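Local coordinates for OmpT protein (Vibrio cholerae serotype O1, PDB 6EHE) that probably acts as a general diffusion porin, a beta barrel of the outer membrane that lets ions and small solutes pass, at residues G98-R103 with E246-E251; L111-V116 with N137-L142; V277-G282 with F311-R316. One frame throughout, in Å; residues are numbered along the deposited sequence.

All three contacts reach the same antiparallel barrel of 16 strands, and all are partly buried. Contacts 1 and 2 tie loop residues to the barrel, while contact 3 joins two neighbouring strands of its wall. Contact 1 lies nearest the chain centre and uses a carboxylate to hold a glycine-rich turn inside the barrel. Contact 2 lies about 24 Å from it, centre to centre; a histidine and a salt bridge replace the carboxylate grip. Contact 3 is a ladder of backbone bonds, with a polar face inward and a mainly apolar face that probably meets the membrane. Contacts 1 and 3 touch where Gly-98 N lies 4.1 Å from Glu-280 OE2. Contact 2 is remote from contact 3.

Contact 1: G98-R103 with E246-E251; sequences GGTGLR and EYVMQE
Glu-246 points its carboxylate at the turn formed by Gly-99, Thr-100, Gly-101 and Leu-102. Its CG is anti to the carbonyl carbon (chi1 -57°) and the chain runs straight on from there, which carries both oxygens up to the backbone of the turn. OE1 takes the N-H of Gly-99 on its syn lone pair, with Gly-99 N to Glu-246 OE1 at 2.7 Å. OE2 has two donors, both from Thr-100. Thr-100 N is 2.7 Å from Glu-246 OE2 and comes from above the carboxylate plane. Thr-100 OG1 is 2.6 Å from Glu-246 OE2 and donates on the anti side, somewhat out of the plane. Both donors reach OE2 from the same face. Three bonds therefore fix the carboxylate, which probably favours its charged form.

The turn is type I and belongs to the long loop between helix 84-88 and strand 111-112. In porins of this family the third loop folds into the barrel and narrows the channel, and this segment is consistent with that constriction loop. Strand 239-252 is the wall it meets. Gly-99 has a positive phi of 87°, a conformation glycine adopts readily.

Farther along the strand, Val-248 packs against the turn, with its CG1 3.7 Å from Thr-100 O. Its CG2 lies over one face of the Arg-103 guanidinium, offset toward the rim, 4.3 Å from Arg-103 NH1. The arginine chain bends at chi2 and chi3 and folds back on its own loop. Arg-103 NH1 donates to Thr-100 O at 2.7 Å, and that oxygen lies in the guanidinium plane. Arg-103 NH2 makes a salt bridge with Glu-224 on the neighbouring strand 221-236.

Contact 2: L111-V116 with N137-L142; sequences LHDSQV and NAKQEL
The backbones of Asp-113 and Lys-139 come nearest here, with CA atoms 7.1 Å apart, and the chain turns a corner at Asp-113 and Ser-114. No backbone-to-backbone bond joins the two segments; side chains of 111-116 reach across to a main-chain oxygen and a lysine. His-112 carries the centre of the contact. Its CG is anti to the backbone N (chi1 -171°), and the ring reaches over to 137-142. NE2 donates to Gln-140 O at 2.8 Å. That oxygen lies in the ring plane, but the donor sits above the carbonyl plane of Gln-140, 40° out of it. At the other ring nitrogen, Ser-114 N donates to His-112 ND1 at 2.9 Å, again close to the ring plane. Gripped at both nitrogens, the ring has its rotation fixed, and ND1 acts as the acceptor.

The corner lies between strand 111-112, which pairs with strand 81-82, and strand 115-121 of the porin barrel. Residues 137-142 lead into barrel strand 141-151.

Lys-139 crosses Asp-113 at about a right angle. In a salt bridge of 3.0 Å, Lys-139 NZ meets the anti lone pair of Asp-113 OD2. Nearer its backbone, Lys-139 passes the ring, with CB 4.0 Å from His-112 CE1. Leu-142 runs past the histidine in the opposite direction, and its CD2 is 3.7 Å from Gln-115 OE1. Gln-140 NE2 bonds to the Asp-165 carboxylate and Leu-107 O; its OE1 accepts from Asn-163.

Contact 3: V277-G282 with F311-R316; sequences VYAEYG and FGIGAR
The ring of Tyr-278 lies over the backbone of Gly-314, whose carbonyl oxygen sits 3.6 Å above the ring plane, over its centre. Gly-314 CA meets the same ring in a CH-pi contact, 4.0 Å from the centroid. CG of Tyr-278 stands between the backbone N and the carbonyl carbon (chi1 44°), which folds the ring across onto the next strand. Gly-314, having no side chain, lets the ring lie close over its backbone. At the ring edge, in plane, is Arg-316 CG. The extended arginine crosses the tyrosine at about a right angle, with guanidinium and ring planes nearly perpendicular. Arg-316 NE donates to Tyr-278 OH at 3.2 Å, and the hydroxyl oxygen sits somewhat out of the guanidinium plane. The hydroxyl is also bonded to Glu-14, and Tyr-95 of the inward loop stacks on the Tyr-278 ring.

Strands 275-286 and 309-318 are the last two of the porin barrel. Over 277-282 and 311-316 they run antiparallel, their directions 169° apart. Tyr-278 with Gly-314 and Glu-280 with Gly-312 are the hydrogen-bonded pairs. Each pair makes two N-H to O bonds, such as Gly-314 N to Tyr-278 O at 2.9 Å. The carboxylate of Glu-280 leads away from 311-316 to Tyr-242 and to backbone N-H groups of Tyr-95, Phe-96 and Phe-97.

The other face carries Val-277, Ala-279, Tyr-281, Phe-311, Ile-313 and Ala-315. A bound detergent molecule touches Val-277, consistent with a membrane-facing surface. Phe-311 CD1 is 3.5 Å from Tyr-281 CE2, over one face of the tyrosine ring; the rings meet obliquely, their planes 47° apart. Ile-313 CG1 packs 4.2 Å from Ala-279 CB, and Val-277 CG2 meets Ala-315 CB at 4.1 Å.

Contact 1: G98-R103 with E246-E251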
loop_
_atom_site.group_PDB
_atom_site.type_symbol
_atom_site.label_atom_id
_atom_site.label_comp_id
_atom_site.label_asym_id
_atom_site.label_seq_id
_atom_site.Cartn_x
_atom_site.Cartn_y
_atom_site.Cartn_z
ATOM N N GLY A 98 5.692 8.009 -5.139
ATOM C CA GLY A 98 5.770 8.167 -3.705
ATOM C C GLY A 98 5.550 6.862 -2.982
ATOM O O GLY A 98 5.451 5.787 -3.580
ATOM N N GLY A 99 5.449 6.966 -1.662
ATOM C CA GLY A 99 5.224 5.798 -0.847
ATOM C C GLY A 99 6.475 5.058 -0.418
ATOM O O GLY A 99 6.363 3.982 0.176
ATOM N N THR A 100 7.666 5.600 -0.679
ATOM C CA THR A 100 8.873 4.895 -0.252
ATOM C C THR A 100 9.057 4.920 1.253
ATOM O O THR A 100 9.802 4.086 1.789
ATOM C CB THR A 100 10.103 5.492 -0.943
ATOM O OG1 THR A 100 10.274 6.842 -0.508
ATOM C CG2 THR A 100 9.885 5.525 -2.453
ATOM N N GLY A 101 8.398 5.849 1.952
ATOM C CA GLY A 101 8.513 5.988 3.386
ATOM C C GLY A 101 7.564 5.127 4.163
ATOM O O GLY A 101 7.529 5.170 5.400
ATOM N N LEU A 102 6.767 4.347 3.468
ATOM C CA LEU A 102 5.799 3.458 4.087
ATOM C C LEU A 102 6.377 2.041 4.027
ATOM O O LEU A 102 6.416 1.435 2.955
ATOM C CB LEU A 102 4.472 3.606 3.349
ATOM C CG LEU A 102 3.463 4.686 3.773
ATOM C CD1 LEU A 102 4.050 5.951 4.225
ATOM C CD2 LEU A 102 2.525 4.970 2.640
ATOM N N ARG A 103 6.846 1.517 5.170
ATOM C CA ARG A 103 7.704 0.332 5.211
ATOM C C ARG A 103 6.963 -0.970 5.529
ATOM O O ARG A 103 7.610 -2.012 5.712
ATOM C CB ARG A 103 8.838 0.530 6.225
ATOM C CG ARG A 103 9.689 1.839 6.082
ATOM C CD ARG A 103 10.244 2.075 4.632
ATOM N NE ARG A 103 11.177 1.044 4.179
ATOM C CZ ARG A 103 11.674 0.966 2.948
ATOM N NH1 ARG A 103 11.340 1.865 2.034
ATOM N NH2 ARG A 103 12.505 -0.022 2.631
ATOM N N GLU A 246 10.252 12.309 0.898
ATOM C CA GLU A 246 10.320 11.041 1.587
ATOM C C GLU A 246 11.784 10.718 1.831
ATOM O O GLU A 246 12.587 10.744 0.893
ATOM C CB GLU A 246 9.637 9.944 0.761
ATOM C CG GLU A 246 8.184 10.262 0.434
ATOM C CD GLU A 246 7.489 9.155 -0.356
ATOM O OE1 GLU A 246 6.247 9.180 -0.400
ATOM O OE2 GLU A 246 8.179 8.265 -0.919
ATOM N N TYR A 247 12.129 10.427 3.080
ATOM C CA TYR A 247 13.498 10.116 3.454
ATOM C C TYR A 247 13.463 8.825 4.235
ATOM O O TYR A 247 12.684 8.706 5.185
ATOM C CB TYR A 247 14.127 11.236 4.301
ATOM C CG TYR A 247 15.544 10.945 4.729
ATOM C CD1 TYR A 247 16.596 10.992 3.813
ATOM C CD2 TYR A 247 15.841 10.639 6.053
ATOM C CE1 TYR A 247 17.905 10.731 4.204
ATOM C CE2 TYR A 247 17.138 10.374 6.449
ATOM C CZ TYR A 247 18.169 10.420 5.519
ATOM O OH TYR A 247 19.458 10.146 5.926
ATOM N N VAL A 248 14.266 7.844 3.829
ATOM C CA VAL A 248 14.405 6.648 4.642
ATOM C C VAL A 248 15.877 6.325 4.805
ATOM O O VAL A 248 16.662 6.448 3.861
ATOM C CB VAL A 248 13.601 5.446 4.076
ATOM C CG1 VAL A 248 12.856 5.822 2.864
ATOM C CG2 VAL A 248 14.445 4.223 3.875
ATOM N N MET A 249 16.260 5.956 6.023
ATOM C CA MET A 249 17.620 5.523 6.294
ATOM C C MET A 249 17.584 4.110 6.837
ATOM O O MET A 249 16.736 3.768 7.668
ATOM C CB MET A 249 18.364 6.469 7.242
ATOM C CG MET A 249 17.728 6.753 8.574
ATOM S SD MET A 249 18.677 8.026 9.482
ATOM C CE MET A 249 17.683 8.214 10.968
ATOM N N GLN A 250 18.460 3.280 6.305
ATOM C CA GLN A 250 18.615 1.897 6.705
ATOM C C GLN A 250 20.004 1.756 7.295
ATOM O O GLN A 250 20.979 2.280 6.743
ATOM C CB GLN A 250 18.419 0.960 5.506
ATOM C CG GLN A 250 17.374 1.505 4.498
ATOM C CD GLN A 250 17.246 0.686 3.220
ATOM O OE1 GLN A 250 16.463 -0.271 3.157
ATOM N NE2 GLN A 250 18.002 1.064 2.188
ATOM N N GLU A 251 20.083 1.085 8.431
ATOM C CA GLU A 251 21.334 0.884 9.134
ATOM C C GLU A 251 21.419 -0.593 9.435
ATOM O O GLU A 251 20.547 -1.135 10.116
ATOM C CB GLU A 251 21.397 1.734 10.402
ATOM C CG GLU A 251 21.348 3.221 10.088
ATOM C CD GLU A 251 21.654 4.077 11.313
ATOM O OE1 GLU A 251 21.544 3.536 12.438
ATOM O OE2 GLU A 251 22.010 5.276 11.149
#

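Contact 2: L111-V116 with N137-L142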
loop_
_atom_site.group_PDB
_atom_site.type_symbol
_atom_site.label_atom_id
_atom_site.label_comp_id
_atom_site.label_asym_id
_atom_site.label_seq_id
_atom_site.Cartn_x
_atom_site.Cartn_y
_atom_site.Cartn_z
ATOM N N LEU A 111 -0.029 -7.507 0.342
ATOM C CA LEU A 111 -1.000 -8.546 0.025
ATOM C C LEU A 111 -0.730 -9.783 0.867
ATOM O O LEU A 111 0.429 -10.146 1.075
ATOM C CB LEU A 111 -0.927 -8.918 -1.457
ATOM C CG LEU A 111 -2.180 -9.556 -2.050
ATOM C CD1 LEU A 111 -3.324 -8.557 -2.006
ATOM C CD2 LEU A 111 -1.942 -10.000 -3.469
ATOM N N HIS A 112 -1.798 -10.433 1.341
ATOM C CA HIS A 112 -1.709 -11.756 1.930
ATOM C C HIS A 112 -2.921 -12.561 1.496
ATOM O O HIS A 112 -4.057 -12.095 1.643
ATOM C CB HIS A 112 -1.630 -11.693 3.453
ATOM C CG HIS A 112 -1.330 -13.009 4.089
ATOM N ND1 HIS A 112 -2.192 -14.084 4.017
ATOM C CD2 HIS A 112 -0.254 -13.431 4.797
ATOM C CE1 HIS A 112 -1.661 -15.110 4.661
ATOM N NE2 HIS A 112 -0.488 -14.739 5.148
ATOM N N ASP A 113 -2.680 -13.775 0.987
ATOM C CA ASP A 113 -3.720 -14.544 0.312
ATOM C C ASP A 113 -4.744 -15.138 1.255
ATOM O O ASP A 113 -5.757 -15.647 0.781
ATOM C CB ASP A 113 -3.106 -15.678 -0.496
ATOM C CG ASP A 113 -2.228 -15.182 -1.628
ATOM O OD1 ASP A 113 -2.405 -14.033 -2.074
ATOM O OD2 ASP A 113 -1.355 -15.951 -2.081
ATOM N N SER A 114 -4.522 -15.091 2.565
ATOM C CA SER A 114 -5.454 -15.758 3.466
ATOM C C SER A 114 -5.393 -15.062 4.834
ATOM O O SER A 114 -4.782 -15.537 5.800
ATOM C CB SER A 114 -5.137 -17.250 3.563
ATOM O OG SER A 114 -5.932 -17.875 4.552
ATOM N N GLN A 115 -6.023 -13.895 4.919
ATOM C CA GLN A 115 -6.098 -13.182 6.184
ATOM C C GLN A 115 -7.524 -13.105 6.661
ATOM O O GLN A 115 -8.477 -13.154 5.877
ATOM C CB GLN A 115 -5.611 -11.723 6.124
ATOM C CG GLN A 115 -4.591 -11.384 5.131
ATOM C CD GLN A 115 -4.385 -9.885 5.055
ATOM O OE1 GLN A 115 -4.336 -9.176 6.079
ATOM N NE2 GLN A 115 -4.260 -9.391 3.840
ATOM N N VAL A 116 -7.635 -12.878 7.959
ATOM C CA VAL A 116 -8.844 -12.331 8.553
ATOM C C VAL A 116 -8.507 -10.913 9.008
ATOM O O VAL A 116 -7.520 -10.688 9.725
ATOM C CB VAL A 116 -9.372 -13.192 9.714
ATOM C CG1 VAL A 116 -8.268 -13.540 10.659
ATOM C CG2 VAL A 116 -10.435 -12.426 10.463
ATOM N N ASN A 137 4.247 -23.192 4.491
ATOM C CA ASN A 137 5.380 -22.272 4.413
ATOM C C ASN A 137 5.437 -21.562 3.060
ATOM O O ASN A 137 6.502 -21.132 2.600
ATOM C CB ASN A 137 6.664 -23.027 4.758
ATOM C CG ASN A 137 6.590 -23.680 6.151
ATOM O OD1 ASN A 137 6.954 -23.068 7.168
ATOM N ND2 ASN A 137 6.086 -24.915 6.199
ATOM N N ALA A 138 4.269 -21.438 2.428
ATOM C CA ALA A 138 4.016 -20.554 1.304
ATOM C C ALA A 138 3.396 -19.249 1.773
ATOM O O ALA A 138 3.891 -18.163 1.445
ATOM C CB ALA A 138 3.093 -21.237 0.296
ATOM N N LYS A 139 2.327 -19.338 2.557
ATOM C CA LYS A 139 1.744 -18.141 3.141
ATOM C C LYS A 139 2.651 -17.627 4.257
ATOM O O LYS A 139 3.105 -18.385 5.122
ATOM C CB LYS A 139 0.334 -18.413 3.664
ATOM C CG LYS A 139 -0.587 -19.123 2.670
ATOM C CD LYS A 139 -1.345 -18.173 1.778
ATOM C CE LYS A 139 -1.989 -18.917 0.593
ATOM N NZ LYS A 139 -1.339 -18.613 -0.745
ATOM N N GLN A 140 2.949 -16.340 4.203
ATOM C CA GLN A 140 3.743 -15.690 5.211
ATOM C C GLN A 140 2.932 -15.557 6.493
ATOM O O GLN A 140 1.729 -15.814 6.526
ATOM C CB GLN A 140 4.182 -14.314 4.715
ATOM C CG GLN A 140 4.833 -14.265 3.321
ATOM C CD GLN A 140 5.094 -12.807 2.867
ATOM O OE1 GLN A 140 4.448 -11.870 3.361
ATOM N NE2 GLN A 140 6.041 -12.615 1.943
ATOM N N GLU A 141 3.615 -15.169 7.564
ATOM C CA GLU A 141 2.968 -14.793 8.806
ATOM C C GLU A 141 2.702 -13.297 8.764
ATOM O O GLU A 141 3.541 -12.526 8.304
ATOM C CB GLU A 141 3.840 -15.127 10.028
ATOM C CG GLU A 141 3.790 -16.585 10.504
ATOM C CD GLU A 141 5.109 -17.080 11.148
ATOM O OE1 GLU A 141 5.561 -18.206 10.799
ATOM O OE2 GLU A 141 5.685 -16.353 11.996
ATOM N N LEU A 142 1.541 -12.886 9.262
ATOM C CA LEU A 142 1.241 -11.470 9.342
ATOM C C LEU A 142 0.381 -11.198 10.557
ATOM O O LEU A 142 -0.588 -11.905 10.804
ATOM C CB LEU A 142 0.509 -10.991 8.098
ATOM C CG LEU A 142 0.297 -9.496 8.082
ATOM C CD1 LEU A 142 1.605 -8.792 7.686
ATOM C CD2 LEU A 142 -0.824 -9.179 7.117
#

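Contact 3: V277-G282 with F311-R316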
loop_
_atom_site.group_PDB
_atom_site.type_symbol
_atom_site.label_atom_id
_atom_site.label_comp_id
_atom_site.label_asym_id
_atom_site.label_seq_id
_atom_site.Cartn_x
_atom_site.Cartn_y
_atom_site.Cartn_z
ATOM N N VAL A 277 -7.383 12.529 -14.523
ATOM C CA VAL A 277 -6.120 12.617 -15.236
ATOM C C VAL A 277 -5.086 13.196 -14.286
ATOM O O VAL A 277 -5.406 14.031 -13.429
ATOM C CB VAL A 277 -6.261 13.480 -16.511
ATOM C CG1 VAL A 277 -4.951 13.525 -17.278
ATOM C CG2 VAL A 277 -7.324 12.884 -17.392
ATOM N N TYR A 278 -3.842 12.736 -14.418
ATOM C CA TYR A 278 -2.829 13.145 -13.451
ATOM C C TYR A 278 -1.448 13.069 -14.072
ATOM O O TYR A 278 -1.163 12.195 -14.895
ATOM C CB TYR A 278 -2.869 12.278 -12.175
ATOM C CG TYR A 278 -3.009 10.789 -12.458
ATOM C CD1 TYR A 278 -4.272 10.197 -12.625
ATOM C CD2 TYR A 278 -1.879 9.972 -12.557
ATOM C CE1 TYR A 278 -4.396 8.832 -12.905
ATOM C CE2 TYR A 278 -1.997 8.595 -12.834
ATOM C CZ TYR A 278 -3.248 8.032 -13.008
ATOM O OH TYR A 278 -3.347 6.669 -13.285
ATOM N N ALA A 279 -0.586 13.980 -13.645
ATOM C CA ALA A 279 0.799 13.986 -14.100
ATOM C C ALA A 279 1.724 14.283 -12.925
ATOM O O ALA A 279 1.343 14.990 -11.988
ATOM C CB ALA A 279 1.010 15.022 -15.211
ATOM N N GLU A 280 2.953 13.768 -12.992
ATOM C CA GLU A 280 3.822 13.790 -11.824
ATOM C C GLU A 280 5.288 13.653 -12.209
ATOM O O GLU A 280 5.641 12.797 -13.025
ATOM C CB GLU A 280 3.431 12.661 -10.874
ATOM C CG GLU A 280 4.383 12.331 -9.713
ATOM C CD GLU A 280 3.725 11.321 -8.789
ATOM O OE1 GLU A 280 2.492 11.475 -8.640
ATOM O OE2 GLU A 280 4.397 10.382 -8.254
ATOM N N TYR A 281 6.136 14.478 -11.576
ATOM C CA TYR A 281 7.592 14.339 -11.606
ATOM C C TYR A 281 8.074 13.701 -10.316
ATOM O O TYR A 281 7.559 14.006 -9.232
ATOM C CB TYR A 281 8.310 15.690 -11.739
ATOM C CG TYR A 281 7.910 16.526 -12.927
ATOM C CD1 TYR A 281 6.967 17.543 -12.794
ATOM C CD2 TYR A 281 8.504 16.331 -14.175
ATOM C CE1 TYR A 281 6.605 18.336 -13.875
ATOM C CE2 TYR A 281 8.149 17.111 -15.260
ATOM C CZ TYR A 281 7.195 18.115 -15.101
ATOM O OH TYR A 281 6.834 18.902 -16.175
ATOM N N GLY A 282 9.089 12.851 -10.438
ATOM C CA GLY A 282 9.805 12.316 -9.298
ATOM C C GLY A 282 11.296 12.591 -9.383
ATOM O O GLY A 282 11.896 12.424 -10.444
ATOM N N PHE A 311 9.148 10.826 -14.684
ATOM C CA PHE A 311 7.933 11.547 -15.029
ATOM C C PHE A 311 6.869 10.541 -15.432
ATOM O O PHE A 311 7.160 9.510 -16.035
ATOM C CB PHE A 311 8.181 12.570 -16.161
ATOM C CG PHE A 311 6.922 13.204 -16.691
ATOM C CD1 PHE A 311 6.320 14.256 -16.018
ATOM C CD2 PHE A 311 6.322 12.723 -17.844
ATOM C CE1 PHE A 311 5.151 14.820 -16.488
ATOM C CE2 PHE A 311 5.131 13.286 -18.326
ATOM C CZ PHE A 311 4.552 14.326 -17.649
ATOM N N GLY A 312 5.632 10.840 -15.101
ATOM C CA GLY A 312 4.558 9.912 -15.401
ATOM C C GLY A 312 3.273 10.660 -15.633
ATOM O O GLY A 312 3.020 11.705 -15.026
ATOM N N ILE A 313 2.441 10.110 -16.501
ATOM C CA ILE A 313 1.150 10.715 -16.773
ATOM C C ILE A 313 0.142 9.612 -17.019
ATOM O O ILE A 313 0.428 8.629 -17.713
ATOM C CB ILE A 313 1.248 11.686 -17.956
ATOM C CG1 ILE A 313 -0.108 12.284 -18.254
ATOM C CG2 ILE A 313 1.839 11.003 -19.193
ATOM C CD1 ILE A 313 0.009 13.376 -19.249
ATOM N N GLY A 314 -1.041 9.763 -16.434
ATOM C CA GLY A 314 -2.026 8.706 -16.532
ATOM C C GLY A 314 -3.448 9.224 -16.525
ATOM O O GLY A 314 -3.726 10.394 -16.234
ATOM N N ALA A 315 -4.355 8.305 -16.832
ATOM C CA ALA A 315 -5.773 8.591 -16.850
ATOM C C ALA A 315 -6.512 7.348 -16.393
ATOM O O ALA A 315 -6.083 6.225 -16.665
ATOM C CB ALA A 315 -6.239 9.016 -18.247
ATOM N N ARG A 316 -7.617 7.569 -15.691
ATOM C CA ARG A 316 -8.445 6.508 -15.146
ATOM C C ARG A 316 -9.899 6.762 -15.497
ATOM O O ARG A 316 -10.375 7.900 -15.402
ATOM C CB ARG A 316 -8.305 6.420 -13.630
ATOM C CG ARG A 316 -6.887 6.124 -13.158
ATOM C CD ARG A 316 -6.812 6.111 -11.653
ATOM N NE ARG A 316 -5.489 5.746 -11.149
ATOM C CZ ARG A 316 -5.216 5.584 -9.858
ATOM N NH1 ARG A 316 -6.181 5.747 -8.947
ATOM N NH2 ARG A 316 -3.990 5.255 -9.475
#